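Local coordinates for protein CurF (Lyngbya majuscula, PDB 5DP2) that probably forms the cyclopropane ring of curacin A as an NADP-bound, enoyl-reductase-like cyclopropanase of the polyketide synthase pathway, at residues G86-V91 and D102-A107. Numbering follows the deposited sequence.
Sequences GTVVAV and DEVILA
G86 and V104 face each other as an antiparallel hydrogen-bonded pair: G86 N donates to V104 O (3.0 Å) and V104 N returns a bond to G86 O (2.9 Å). A third bond, nearly straight at 173°, runs from V88 N to D102 O. Between these lies the non-hydrogen-bonded pair T87–E103, where CA-H...O contacts add to the ladder, from E103 CA to G86 O and from T87 CA to D102 O. The short segments 86-91 and 103-107 run at 113° to each other; V88 has a further backbone bond to G101, and V89 and A90 form a classic beta bulge facing E40 of strand 39-48.

On the face of T87 and E103 a water joins the side chains, 2.7 Å from T87 OG1 and donating to E103 OE2 (2.8 Å). T87 OG1, set beside its own backbone N (chi1 -53°), also bonds K44.

On the other side the contacts are mostly apolar. V88 CG2 touches V104 CG1 at 4.1 Å and lies alongside CB of D102, whose OD1 forms a salt bridge with K99; the V88 and D102 side chains point the same way. V104 CG2 touches G86 O at 3.7 Å, and L106 CD1 comes within 4.0 Å of G86 N; L106 also touches I43, and V104 touches W98.

The arrangement is a beta hairpin with an eleven-residue connection, part of the GroES-like domain of an enoyl reductase of the medium-chain dehydrogenase/reductase superfamily.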
# COMPACT_ATOMS: atom_id res chain seq x y z
N GLY A 86 -13.91 4.01 -8.25
CA GLY A 86 -14.86 4.91 -8.87
C GLY A 86 -15.86 4.18 -9.72
O GLY A 86 -16.08 2.97 -9.57
N THR A 87 -16.50 4.94 -10.60
CA THR A 87 -17.62 4.46 -11.40
C THR A 87 -17.32 4.64 -12.87
O THR A 87 -16.88 5.71 -13.30
CB THR A 87 -18.89 5.26 -11.07
OG1 THR A 87 -19.09 5.23 -9.64
CG2 THR A 87 -20.12 4.73 -11.79
N VAL A 88 -17.53 3.58 -13.67
CA VAL A 88 -17.34 3.70 -15.12
C VAL A 88 -18.40 4.67 -15.69
O VAL A 88 -19.61 4.46 -15.50
CB VAL A 88 -17.47 2.31 -15.77
CG1 VAL A 88 -17.41 2.42 -17.30
CG2 VAL A 88 -16.36 1.39 -15.28
N VAL A 89 -17.93 5.71 -16.38
CA VAL A 89 -18.83 6.71 -16.96
C VAL A 89 -18.86 6.72 -18.48
O VAL A 89 -19.81 7.26 -19.05
CB VAL A 89 -18.56 8.12 -16.41
CG1 VAL A 89 -18.96 8.21 -14.94
CG2 VAL A 89 -17.13 8.56 -16.67
N ALA A 90 -17.86 6.15 -19.13
CA ALA A 90 -17.87 6.04 -20.61
C ALA A 90 -16.99 4.86 -20.95
O ALA A 90 -15.98 4.61 -20.29
CB ALA A 90 -17.38 7.33 -21.27
N VAL A 91 -17.35 4.15 -22.02
CA VAL A 91 -16.63 2.98 -22.43
C VAL A 91 -16.30 3.09 -23.92
O VAL A 91 -17.15 3.47 -24.74
CB VAL A 91 -17.45 1.71 -22.11
CG1 VAL A 91 -16.70 0.46 -22.48
CG2 VAL A 91 -17.81 1.66 -20.62
N ASP A 102 -20.73 0.50 -13.87
CA ASP A 102 -19.98 -0.47 -13.10
C ASP A 102 -19.08 0.25 -12.08
O ASP A 102 -18.45 1.25 -12.39
CB ASP A 102 -19.14 -1.34 -14.02
CG ASP A 102 -19.91 -2.36 -14.86
OD1 ASP A 102 -21.09 -2.65 -14.55
OD2 ASP A 102 -19.29 -2.91 -15.80
N GLU A 103 -18.98 -0.33 -10.89
CA GLU A 103 -18.13 0.21 -9.82
C GLU A 103 -16.85 -0.61 -9.75
O GLU A 103 -16.88 -1.86 -9.73
CB GLU A 103 -18.88 0.20 -8.50
CG GLU A 103 -20.11 1.10 -8.52
CD GLU A 103 -20.85 1.17 -7.21
OE1 GLU A 103 -20.65 0.26 -6.39
OE2 GLU A 103 -21.60 2.14 -7.03
N VAL A 104 -15.71 0.09 -9.74
CA VAL A 104 -14.42 -0.55 -9.92
C VAL A 104 -13.35 -0.04 -8.94
O VAL A 104 -13.38 1.11 -8.48
CB VAL A 104 -13.91 -0.35 -11.38
CG1 VAL A 104 -14.83 -1.10 -12.34
CG2 VAL A 104 -13.80 1.12 -11.76
N ILE A 105 -12.43 -0.95 -8.66
CA ILE A 105 -11.12 -0.62 -8.09
C ILE A 105 -10.16 -0.46 -9.26
O ILE A 105 -10.12 -1.29 -10.18
CB ILE A 105 -10.64 -1.76 -7.14
CG1 ILE A 105 -11.53 -1.86 -5.90
CG2 ILE A 105 -9.16 -1.59 -6.79
CD1 ILE A 105 -11.34 -3.13 -5.12
N LEU A 106 -9.35 0.62 -9.22
CA LEU A 106 -8.31 0.85 -10.23
C LEU A 106 -7.00 0.27 -9.71
O LEU A 106 -6.50 0.68 -8.65
CB LEU A 106 -8.17 2.33 -10.55
CG LEU A 106 -9.41 3.02 -11.13
CD1 LEU A 106 -10.32 3.59 -10.06
CD2 LEU A 106 -8.98 4.11 -12.13
N ALA A 107 -6.43 -0.66 -10.48
CA ALA A 107 -5.18 -1.33 -10.11
C ALA A 107 -4.00 -0.52 -10.65
O ALA A 107 -3.82 -0.42 -11.87
CB ALA A 107 -5.18 -2.73 -10.72
O HOH W 1 -21.45 4.47 -8.63